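Local coordinates for protein endo-beta-1,4-glucanase (PDB 2JEN) that hydrolyses beta-1,4-glucan linkages, notably in xyloglucan, as a family 12 glycoside hydrolase of plant cell wall polysaccharide breakdown, at residues K45-N50 and H97-Y102; V175-H180 and T219-D224; H180-Y185 and A211-R216. The protein carries 1 engineered substitution. All blocks are in the same frame, centred on the assembly; numbering follows the deposited sequence. Where two conformers were deposited one is given.

Interaction 1. Residues K45-N50 and H97-Y102; sequences KYYIFN and HWTEGY. With GLC (alpha-D-glucopyranose), chain B; BGC (beta-D-glucopyranose), chain C; BGC (beta-D-glucopyranose), chain D.
Three groups grip Thr99 OG1, and one of them, water 1, leads across the contact to Tyr47. The fold is the family 12 beta sandwich; here strand 46-49 meets the loop that follows strand 91-95, beside the glycan-binding cleft. The backbone N of His97 points almost straight at Thr99 OG1, 3.1 Å away, and the hydroxyl in turn donates to Gly101 O at 2.8 Å. Water 1 gives Thr99 OG1 a hydrogen bond of 2.9 Å and is also bonded to Tyr47 OH, lying at the edge of the tyrosine ring and in its plane. A second water donates to His97 O and reaches Tyr47 OH by a weak bond. The phenol oxygen is thus tied to the loop by solvent, while its direct neighbours there are carbon: His97 CB at 3.6 Å and, a little further off, the Thr99 methyl CG2.

Phe49 and His97 form the aromatic part, an offset edge-to-face pair with planes at 64°; the phenylalanine brings its edge to the imidazole face, CE2 lying 3.6 Å from His97 CD2. Trp98 CE3 sits over the opposite face of the same imidazole, so the ring is held from both sides. With CG anti to the backbone N (chi1 -171°), His97 carries its ring toward the sugar, and NE2 donates to O3 of the alpha-glucose at 2.8 Å with an angle of 150°. Its other nitrogen, ND1, is hydrogen-bonded to Glu239 OE2; with both nitrogens bonded, the ring's rotation is set. Trp98 offers one broad face to the glycan: C1 of the chain C beta-glucose lies over the centre of the indole, and C4 of the alpha-glucose nearer the rim. The Trp98 carbonyl O then takes a 2.9 Å hydrogen bond from O2 of the chain D beta-glucose.

Interaction 2. Residues V175-H180 and T219-D224; sequences VSIGGH and TNYLAD
Tyr221 leaves helix 215-225 and lies against Ile177 and Val175, two side chains from the same side of strand 170-177. At its root, CB touches the tip of the isoleucine, Ile177 CD1, at 3.8 Å. That methyl also reaches the first ring atom, Tyr221 CG, at 3.9 Å, the two side chains crossing at about a right angle. CG is anti to the backbone N (chi1 161°), which turns the ring off the helix and along the strand toward Val175. Further out the partner changes: Val175 CG1 meets CE1 at 3.8 Å, then CZ, and finally OH at 3.7 Å. The hydroxyl finds its polar mate just upstream on the strand, hydrogen-bonding to Glu173 OE2, while Val184 of the neighbouring strand also touches the tyrosine. Past Ile177 the chain reverses through a type I' turn to His180, making the hairpin that Tyr221 packs against. Cutting this side chain back to an alanine would probably open a gap beside Val175 and Ile177 and leave Glu173 without its hydroxyl partner. The join between helix and hairpin therefore rests on apolar contact along the ring, with one polar bond at its far end to fix where the phenol stops.

Interaction 3. Residues H180-Y185 and A211-R216; sequences HSWKVY and ANLNIR
Leu213 points its methyl CD2 between His180 and Trp182, and meets the two rings in different ways. It crosses the histidine at about a right angle, CD2 coming to 3.8 Å from His180 CD2. The tryptophan approaches from the opposite direction, and Leu213 CD2 lies at the edge of the indole, near its plane, 4.0 Å from Trp182 CZ2. These side chains span the beta sandwich: strand 210-214 is an outermost strand of the six-stranded antiparallel sheet, strand 180-192 belongs to the other sheet, and the axes of strands 180-185 and 211-214 come within 11.0 Å, their directions 72° apart. In Trp182, CG anti to the carbonyl carbon (chi1 -50°) sends the indole toward Leu213; its NE1 is bonded to Ile177 O, and its ring meets that of Phe218 edge-to-face.

His180 also makes the polar link. Water 3 lies in the plane of its ring, 2.8 Å from NE2, and accepts a hydrogen bond of 2.9 Å from Asn212 N, while ND1 is paired with Arg204 NE. Further along, Asn214 is the N-cap of helix 215-225, its OD1 accepting from Arg216 N at 3.0 Å. Contact between the sheets is therefore carbon against ring around Leu213 and Trp182, and at the histidine a water bridge is added to it, both ring nitrogens having partners that fix how the imidazole is turned.

In the fold
Interactions 2 and 3 are neighbours, their centres 7 Å apart on one side of the chain's centre. They share His180, both use helix 215-225, and the adjacent strands 170-177 and 180-192 join them, with Val175 O probably hydrogen-bonded to Trp182 N. Along the chain, interaction 3 begins at the His180 that ends the first segment of interaction 2 and closes before its second segment begins. Interaction 1 closes earlier in sequence and lies on the opposite side of the centre, 26 Å from interaction 2 and 23 Å from interaction 3, centre to centre. All three reach the same mixed sheet: interaction 1 brings sugar-binding residues to it, whereas the other two join its hairpin to the helix and the facing sheet.

Interaction 1. Residues K45-N50 and H97-Y102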
loop_
_atom_site.group_PDB
_atom_site.type_symbol
_atom_site.label_atom_id
_atom_site.label_comp_id
_atom_site.label_asym_id
_atom_site.label_seq_id
_atom_site.Cartn_x
_atom_site.Cartn_y
_atom_site.Cartn_z
ATOM N N LYS A 45 1.845 29.817 -8.059
ATOM C CA LYS A 45 2.886 30.162 -9.049
ATOM C C LYS A 45 3.604 28.910 -9.536
ATOM O O LYS A 45 4.066 28.858 -10.666
ATOM C CB LYS A 45 3.912 31.104 -8.411
ATOM C CG LYS A 45 4.949 31.665 -9.381
ATOM C CD LYS A 45 5.971 32.513 -8.623
ATOM C CE LYS A 45 7.132 32.892 -9.539
ATOM N NZ LYS A 45 8.201 33.684 -8.863
ATOM N N TYR A 46 3.672 27.912 -8.676
ATOM C CA TYR A 46 4.344 26.648 -9.003
ATOM C C TYR A 46 3.447 25.493 -8.678
ATOM O O TYR A 46 2.551 25.594 -7.838
ATOM C CB TYR A 46 5.608 26.483 -8.163
ATOM C CG TYR A 46 6.551 27.666 -8.117
ATOM C CD1 TYR A 46 7.109 28.212 -9.266
ATOM C CD2 TYR A 46 6.916 28.214 -6.906
ATOM C CE1 TYR A 46 8.013 29.277 -9.184
ATOM C CE2 TYR A 46 7.789 29.263 -6.821
ATOM C CZ TYR A 46 8.340 29.785 -7.962
ATOM O OH TYR A 46 9.233 30.844 -7.872
ATOM N N TYR A 47 3.748 24.350 -9.279
ATOM C CA TYR A 47 3.238 23.071 -8.728
ATOM C C TYR A 47 4.247 21.996 -8.885
ATOM O O TYR A 47 5.003 21.955 -9.853
ATOM C CB TYR A 47 1.899 22.646 -9.356
ATOM C CG TYR A 47 1.851 22.578 -10.872
ATOM C CD1 TYR A 47 1.538 23.695 -11.628
ATOM C CD2 TYR A 47 2.078 21.374 -11.552
ATOM C CE1 TYR A 47 1.459 23.602 -13.009
ATOM C CE2 TYR A 47 1.973 21.308 -12.946
ATOM C CZ TYR A 47 1.693 22.430 -13.662
ATOM O OH TYR A 47 1.558 22.346 -15.035
ATOM N N ILE A 48 4.282 21.117 -7.902
ATOM C CA ILE A 48 4.982 19.852 -8.026
ATOM C C ILE A 48 4.048 18.958 -8.843
ATOM O O ILE A 48 2.853 18.898 -8.591
ATOM C CB ILE A 48 5.332 19.206 -6.655
ATOM C CG1 ILE A 48 5.885 20.244 -5.652
ATOM C CG2 ILE A 48 6.288 18.062 -6.860
ATOM C CD1 ILE A 48 6.152 19.696 -4.263
ATOM N N PHE A 49 4.627 18.266 -9.793
ATOM C CA PHE A 49 3.874 17.509 -10.792
ATOM C C PHE A 49 4.346 16.056 -10.856
ATOM O O PHE A 49 5.529 15.782 -11.075
ATOM C CB PHE A 49 4.103 18.185 -12.158
ATOM C CG PHE A 49 3.283 17.642 -13.310
ATOM C CD1 PHE A 49 1.976 17.211 -13.151
ATOM C CD2 PHE A 49 3.819 17.647 -14.574
ATOM C CE1 PHE A 49 1.239 16.756 -14.242
ATOM C CE2 PHE A 49 3.083 17.168 -15.644
ATOM C CZ PHE A 49 1.807 16.740 -15.484
ATOM N N ASN A 50 3.422 15.122 -10.621
ATOM C CA ASN A 50 3.734 13.696 -10.611
ATOM C C ASN A 50 3.723 13.195 -12.043
ATOM O O ASN A 50 2.855 12.417 -12.481
ATOM C CB ASN A 50 2.765 12.924 -9.706
ATOM C CG ASN A 50 3.365 11.638 -9.212
ATOM O OD1 ASN A 50 4.599 11.524 -9.145
ATOM N ND2 ASN A 50 2.551 10.717 -8.737
ATOM N N HIS A 97 2.588 23.728 -18.980
ATOM C CA HIS A 97 2.996 22.347 -19.241
ATOM C C HIS A 97 1.831 21.573 -19.844
ATOM O O HIS A 97 1.075 20.904 -19.149
ATOM C CB HIS A 97 3.507 21.625 -17.996
ATOM C CG HIS A 97 4.122 20.305 -18.331
ATOM N ND1 HIS A 97 5.475 20.168 -18.554
ATOM C CD2 HIS A 97 3.560 19.103 -18.602
ATOM C CE1 HIS A 97 5.713 18.918 -18.923
ATOM N NE2 HIS A 97 4.568 18.250 -18.962
ATOM N N TRP A 98 1.642 21.717 -21.152
ATOM C CA TRP A 98 0.478 21.161 -21.843
ATOM C C TRP A 98 -0.792 21.479 -21.052
ATOM O O TRP A 98 -1.643 20.627 -20.811
ATOM C CB TRP A 98 0.668 19.669 -22.096
ATOM C CG TRP A 98 1.592 19.395 -23.268
ATOM C CD1 TRP A 98 1.204 19.214 -24.565
ATOM C CD2 TRP A 98 3.015 19.285 -23.261
ATOM N NE1 TRP A 98 2.295 18.980 -25.350
ATOM C CE2 TRP A 98 3.423 19.031 -24.585
ATOM C CE3 TRP A 98 3.987 19.394 -22.278
ATOM C CZ2 TRP A 98 4.749 18.870 -24.932
ATOM C CZ3 TRP A 98 5.301 19.256 -22.635
ATOM C CH2 TRP A 98 5.666 19.000 -23.954
ATOM N N THR A 99 -0.899 22.739 -20.679
ATOM C CA THR A 99 -2.016 23.284 -19.949
ATOM C C THR A 99 -2.641 24.407 -20.767
ATOM O O THR A 99 -2.047 24.941 -21.681
ATOM C CB THR A 99 -1.562 23.848 -18.574
ATOM O OG1 THR A 99 -0.392 24.659 -18.712
ATOM C CG2 THR A 99 -1.295 22.729 -17.579
ATOM N N GLU A 100 -3.870 24.775 -20.412
ATOM C CA GLU A 100 -4.464 25.974 -21.007
ATOM C C GLU A 100 -3.904 27.170 -20.271
ATOM O O GLU A 100 -4.480 27.696 -19.314
ATOM C CB GLU A 100 -5.994 25.962 -20.990
ATOM C CG GLU A 100 -6.677 27.245 -21.564
ATOM C CD GLU A 100 -6.031 27.850 -22.835
ATOM O OE1 GLU A 100 -5.953 27.162 -23.869
ATOM O OE2 GLU A 100 -5.630 29.043 -22.814
ATOM N N GLY A 101 -2.758 27.629 -20.725
ATOM C CA GLY A 101 -2.111 28.748 -20.120
ATOM C C GLY A 101 -0.979 28.414 -19.173
ATOM O O GLY A 101 -0.370 27.367 -19.250
ATOM N N TYR A 102 -0.677 29.384 -18.332
ATOM C CA TYR A 102 0.555 29.494 -17.592
ATOM C C TYR A 102 0.211 29.734 -16.119
ATOM O O TYR A 102 -0.725 30.504 -15.824
ATOM C CB TYR A 102 1.380 30.700 -18.075
ATOM C CG TYR A 102 1.564 30.735 -19.603
ATOM C CD1 TYR A 102 0.581 31.196 -20.436
ATOM C CD2 TYR A 102 2.751 30.293 -20.202
ATOM C CE1 TYR A 102 0.747 31.226 -21.804
ATOM C CE2 TYR A 102 2.931 30.317 -21.574
ATOM C CZ TYR A 102 1.930 30.790 -22.383
ATOM O OH TYR A 102 2.063 30.856 -23.772
HETATM C C1 GLC B . 8.355 15.432 -21.757
HETATM C C2 GLC B . 7.238 16.010 -20.911
HETATM C C3 GLC B . 5.958 15.240 -21.116
HETATM C C4 GLC B . 5.649 15.234 -22.612
HETATM C C5 GLC B . 6.834 14.623 -23.380
HETATM C C6 GLC B . 6.569 14.747 -24.887
HETATM O O2 GLC B . 7.567 16.077 -19.523
HETATM O O3 GLC B . 4.933 15.804 -20.280
HETATM O O4 GLC B . 4.517 14.469 -22.909
HETATM O O5 GLC B . 7.978 15.417 -23.136
HETATM O O6 GLC B . 6.315 13.484 -25.460
HETATM C C2 BGC C . 2.414 14.728 -24.131
HETATM C C3 BGC C . 1.103 15.518 -24.049
HETATM C C4 BGC C . 0.518 15.492 -22.650
HETATM C C5 BGC C . 1.546 15.889 -21.607
HETATM C C6 BGC C . 1.105 15.675 -20.141
HETATM C C1 BGC C . 3.325 15.241 -23.051
HETATM O O2 BGC C . 3.084 14.899 -25.379
HETATM O O3 BGC C . 0.139 14.978 -24.946
HETATM O O4 BGC C . -0.499 16.480 -22.601
HETATM O O5 BGC C . 2.704 15.122 -21.816
HETATM O O6 BGC C . 0.575 14.350 -19.914
HETATM C C2 BGC D . -2.630 17.241 -21.857
HETATM C C3 BGC D . -4.102 16.873 -21.697
HETATM C C4 BGC D . -4.635 16.167 -22.937
HETATM C C5 BGC D . -3.738 14.991 -23.284
HETATM C C6 BGC D . -4.245 14.220 -24.508
HETATM C C1 BGC D . -1.832 16.027 -22.337
HETATM O O2 BGC D . -2.102 17.755 -20.633
HETATM O O3 BGC D . -4.876 18.033 -21.470
HETATM O O4 BGC D . -5.972 15.750 -22.696
HETATM O O5 BGC D . -2.420 15.465 -23.500
HETATM O O6 BGC D . -3.797 14.836 -25.699
HETATM O O HOH W 1 0.965 24.824 -16.144
HETATM O O HOH W 2 0.139 19.841 -16.671
#

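Interaction 2. Residues V175-H180 and T219-D224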
loop_
_atom_site.group_PDB
_atom_site.type_symbol
_atom_site.label_atom_id
_atom_site.label_comp_id
_atom_site.label_asym_id
_atom_site.label_seq_id
_atom_site.Cartn_x
_atom_site.Cartn_y
_atom_site.Cartn_z
ATOM N N VAL A 175 31.377 24.536 -22.635
ATOM C CA VAL A 175 31.302 25.985 -22.491
ATOM C C VAL A 175 31.235 26.396 -21.043
ATOM O O VAL A 175 30.761 25.629 -20.191
ATOM C CB VAL A 175 30.063 26.585 -23.214
ATOM C CG1 VAL A 175 30.060 26.164 -24.627
ATOM C CG2 VAL A 175 28.737 26.112 -22.532
ATOM N N SER A 176 31.732 27.581 -20.748
ATOM C CA SER A 176 31.550 28.196 -19.411
ATOM C C SER A 176 30.449 29.236 -19.517
ATOM O O SER A 176 30.574 30.201 -20.256
ATOM C CB SER A 176 32.863 28.827 -18.943
ATOM O OG SER A 176 32.767 29.397 -17.646
ATOM N N ILE A 177 29.341 29.005 -18.785
ATOM C CA ILE A 177 28.228 29.940 -18.725
ATOM C C ILE A 177 27.799 30.050 -17.288
ATOM O O ILE A 177 27.602 29.022 -16.591
ATOM C CB ILE A 177 27.033 29.446 -19.576
ATOM C CG1 ILE A 177 27.387 29.336 -21.060
ATOM C CG2 ILE A 177 25.813 30.367 -19.381
ATOM C CD1 ILE A 177 26.275 28.735 -21.933
ATOM N N GLY A 178 27.636 31.275 -16.815
ATOM C CA GLY A 178 27.094 31.517 -15.472
ATOM C C GLY A 178 28.011 31.059 -14.349
ATOM O O GLY A 178 27.551 30.852 -13.198
ATOM N N GLY A 179 29.306 30.896 -14.642
ATOM C CA GLY A 179 30.254 30.407 -13.658
ATOM C C GLY A 179 30.390 28.903 -13.497
ATOM O O GLY A 179 31.028 28.414 -12.542
ATOM N N HIS A 180 29.753 28.160 -14.409
ATOM C CA HIS A 180 29.796 26.703 -14.431
ATOM C C HIS A 180 30.250 26.251 -15.824
ATOM O O HIS A 180 29.983 26.927 -16.818
ATOM C CB HIS A 180 28.394 26.119 -14.184
ATOM C CG HIS A 180 27.762 26.501 -12.876
ATOM N ND1 HIS A 180 27.736 25.648 -11.798
ATOM C CD2 HIS A 180 27.140 27.633 -12.479
ATOM C CE1 HIS A 180 27.104 26.234 -10.797
ATOM N NE2 HIS A 180 26.728 27.440 -11.179
ATOM N N THR A 219 19.992 31.100 -23.239
ATOM C CA THR A 219 19.311 31.436 -24.489
ATOM C C THR A 219 20.161 32.419 -25.324
ATOM O O THR A 219 20.154 32.320 -26.540
ATOM C CB THR A 219 17.892 31.974 -24.241
ATOM O OG1 THR A 219 17.918 33.139 -23.385
ATOM C CG2 THR A 219 17.014 30.888 -23.605
ATOM N N ASN A 220 20.870 33.346 -24.674
ATOM C CA ASN A 220 21.800 34.222 -25.434
ATOM C C ASN A 220 22.910 33.431 -26.102
ATOM O O ASN A 220 23.298 33.729 -27.238
ATOM C CB ASN A 220 22.412 35.274 -24.519
ATOM C CG ASN A 220 21.500 36.465 -24.301
ATOM O OD1 ASN A 220 20.460 36.629 -24.972
ATOM N ND2 ASN A 220 21.899 37.319 -23.348
ATOM N N TYR A 221 23.453 32.415 -25.437
ATOM C CA TYR A 221 24.452 31.546 -26.081
ATOM C C TYR A 221 23.828 30.893 -27.293
ATOM O O TYR A 221 24.399 30.922 -28.374
ATOM C CB TYR A 221 25.028 30.530 -25.096
ATOM C CG TYR A 221 25.701 29.340 -25.718
ATOM C CD1 TYR A 221 27.028 29.409 -26.150
ATOM C CD2 TYR A 221 25.035 28.130 -25.909
ATOM C CE1 TYR A 221 27.675 28.278 -26.663
ATOM C CE2 TYR A 221 25.656 27.029 -26.405
ATOM C CZ TYR A 221 26.964 27.103 -26.807
ATOM O OH TYR A 221 27.537 25.977 -27.316
ATOM N N LEU A 222 22.656 30.302 -27.159
ATOM C CA LEU A 222 22.054 29.603 -28.284
ATOM C C LEU A 222 21.697 30.540 -29.442
ATOM O O LEU A 222 21.853 30.172 -30.600
ATOM C CB LEU A 222 20.828 28.812 -27.791
ATOM C CG LEU A 222 21.102 27.659 -26.842
ATOM C CD1 LEU A 222 19.758 27.151 -26.276
ATOM C CD2 LEU A 222 21.883 26.549 -27.506
ATOM N N ALA A 223 21.195 31.726 -29.125
ATOM C CA ALA A 223 20.768 32.680 -30.137
ATOM C C ALA A 223 21.935 33.426 -30.747
ATOM O O ALA A 223 22.104 33.421 -31.978
ATOM C CB ALA A 223 19.762 33.656 -29.521
ATOM N N ASP A 224 22.739 34.061 -29.910
ATOM C CA ASP A 224 23.758 35.001 -30.410
ATOM C C ASP A 224 25.068 34.298 -30.735
ATOM O O ASP A 224 25.790 34.722 -31.662
ATOM C CB ASP A 224 24.034 36.059 -29.339
ATOM C CG ASP A 224 22.837 36.933 -29.027
ATOM O OD1 ASP A 224 22.015 37.169 -29.930
ATOM O OD2 ASP A 224 22.718 37.365 -27.841
#

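Interaction 3. Residues H180-Y185 and A211-R216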
loop_
_atom_site.group_PDB
_atom_site.type_symbol
_atom_site.label_atom_id
_atom_site.label_comp_id
_atom_site.label_asym_id
_atom_site.label_seq_id
_atom_site.Cartn_x
_atom_site.Cartn_y
_atom_site.Cartn_z
ATOM N N HIS A 180 29.753 28.160 -14.409
ATOM C CA HIS A 180 29.796 26.703 -14.431
ATOM C C HIS A 180 30.250 26.251 -15.824
ATOM O O HIS A 180 29.983 26.927 -16.818
ATOM C CB HIS A 180 28.394 26.119 -14.184
ATOM C CG HIS A 180 27.762 26.501 -12.876
ATOM N ND1 HIS A 180 27.736 25.648 -11.798
ATOM C CD2 HIS A 180 27.140 27.633 -12.479
ATOM C CE1 HIS A 180 27.104 26.234 -10.797
ATOM N NE2 HIS A 180 26.728 27.440 -11.179
ATOM N N SER A 181 30.852 25.073 -15.878
ATOM C CA SER A 181 31.187 24.430 -17.157
ATOM C C SER A 181 30.142 23.397 -17.543
ATOM O O SER A 181 29.763 22.559 -16.722
ATOM C CB SER A 181 32.535 23.751 -17.078
ATOM O OG SER A 181 33.521 24.769 -16.867
ATOM N N TRP A 182 29.761 23.396 -18.819
ATOM C CA TRP A 182 28.669 22.587 -19.353
ATOM C C TRP A 182 29.100 21.915 -20.638
ATOM O O TRP A 182 29.626 22.564 -21.547
ATOM C CB TRP A 182 27.469 23.471 -19.699
ATOM C CG TRP A 182 27.039 24.412 -18.604
ATOM C CD1 TRP A 182 27.400 25.695 -18.492
ATOM C CD2 TRP A 182 26.205 24.125 -17.486
ATOM N NE1 TRP A 182 26.866 26.254 -17.374
ATOM C CE2 TRP A 182 26.105 25.310 -16.739
ATOM C CE3 TRP A 182 25.514 22.980 -17.050
ATOM C CZ2 TRP A 182 25.377 25.377 -15.540
ATOM C CZ3 TRP A 182 24.804 23.047 -15.876
ATOM C CH2 TRP A 182 24.700 24.234 -15.147
ATOM N N LYS A 183 28.812 20.627 -20.759
ATOM C CA LYS A 183 28.885 19.942 -22.056
ATOM C C LYS A 183 27.572 20.207 -22.791
ATOM O O LYS A 183 26.500 19.977 -22.245
ATOM C CB LYS A 183 29.087 18.443 -21.858
ATOM C CG LYS A 183 30.352 18.117 -21.119
ATOM C CD LYS A 183 30.402 16.635 -20.751
ATOM C CE LYS A 183 29.454 16.306 -19.501
ATOM N NZ LYS A 183 29.620 14.890 -18.979
ATOM N N VAL A 184 27.647 20.707 -24.006
ATOM C CA VAL A 184 26.502 21.129 -24.794
ATOM C C VAL A 184 26.177 20.076 -25.842
ATOM O O VAL A 184 27.084 19.581 -26.516
ATOM C CB VAL A 184 26.761 22.466 -25.511
ATOM C CG1 VAL A 184 25.582 22.887 -26.375
ATOM C CG2 VAL A 184 27.208 23.541 -24.531
ATOM N N TYR A 185 24.909 19.709 -25.944
ATOM C CA TYR A 185 24.385 18.759 -26.906
ATOM C C TYR A 185 23.226 19.354 -27.679
ATOM O O TYR A 185 22.448 20.173 -27.147
ATOM C CB TYR A 185 23.890 17.503 -26.202
ATOM C CG TYR A 185 24.987 16.778 -25.468
ATOM C CD1 TYR A 185 25.448 17.228 -24.246
ATOM C CD2 TYR A 185 25.524 15.591 -25.965
ATOM C CE1 TYR A 185 26.452 16.560 -23.565
ATOM C CE2 TYR A 185 26.538 14.916 -25.267
ATOM C CZ TYR A 185 26.985 15.427 -24.097
ATOM O OH TYR A 185 27.992 14.752 -23.385
ATOM N N ALA A 211 22.535 25.643 -7.479
ATOM C CA ALA A 211 22.905 26.563 -8.546
ATOM C C ALA A 211 22.015 27.767 -8.530
ATOM O O ALA A 211 20.867 27.731 -8.137
ATOM C CB ALA A 211 22.837 25.896 -9.901
ATOM N N ASN A 212 22.596 28.878 -8.943
ATOM C CA ASN A 212 21.917 30.120 -9.153
ATOM C C ASN A 212 22.216 30.504 -10.589
ATOM O O ASN A 212 23.354 30.839 -10.902
ATOM C CB ASN A 212 22.498 31.145 -8.177
ATOM C CG ASN A 212 21.594 32.292 -7.965
ATOM O OD1 ASN A 212 21.154 32.932 -8.909
ATOM N ND2 ASN A 212 21.292 32.569 -6.707
ATOM N N LEU A 213 21.222 30.399 -11.457
ATOM C CA LEU A 213 21.400 30.577 -12.897
ATOM C C LEU A 213 20.478 31.627 -13.462
ATOM O O LEU A 213 19.425 31.925 -12.902
ATOM C CB LEU A 213 21.142 29.268 -13.626
ATOM C CG LEU A 213 21.961 28.065 -13.193
ATOM C CD1 LEU A 213 21.464 26.802 -13.886
ATOM C CD2 LEU A 213 23.462 28.238 -13.410
ATOM N N ASN A 214 20.885 32.237 -14.563
ATOM C CA ASN A 214 20.021 33.106 -15.331
ATOM C C ASN A 214 19.798 32.438 -16.675
ATOM O O ASN A 214 20.745 32.243 -17.455
ATOM C CB ASN A 214 20.677 34.469 -15.541
ATOM C CG ASN A 214 19.787 35.453 -16.227
ATOM O OD1 ASN A 214 18.718 35.146 -16.744
ATOM N ND2 ASN A 214 20.266 36.711 -16.297
ATOM N N ILE A 215 18.570 31.997 -16.928
ATOM C CA ILE A 215 18.275 31.276 -18.182
ATOM C C ILE A 215 18.654 32.117 -19.407
ATOM O O ILE A 215 19.035 31.580 -20.454
ATOM C CB ILE A 215 16.810 30.803 -18.232
ATOM C CG1 ILE A 215 16.469 29.891 -17.056
ATOM C CG2 ILE A 215 16.494 30.099 -19.543
ATOM C CD1 ILE A 215 17.458 28.835 -16.795
ATOM N N ARG A 216 18.594 33.436 -19.260
ATOM C CA ARG A 216 18.966 34.315 -20.367
ATOM C C ARG A 216 20.404 34.112 -20.806
ATOM O O ARG A 216 20.734 34.327 -21.986
ATOM C CB ARG A 216 18.722 35.764 -19.963
ATOM C CG ARG A 216 18.826 36.750 -21.144
ATOM C CD ARG A 216 18.624 38.179 -20.707
ATOM N NE ARG A 216 19.821 38.625 -20.050
ATOM C CZ ARG A 216 20.014 39.854 -19.570
ATOM N NH1 ARG A 216 19.051 40.751 -19.607
ATOM N NH2 ARG A 216 21.158 40.146 -18.994
HETATM O O HOH W 3 25.479 28.973 -9.176
#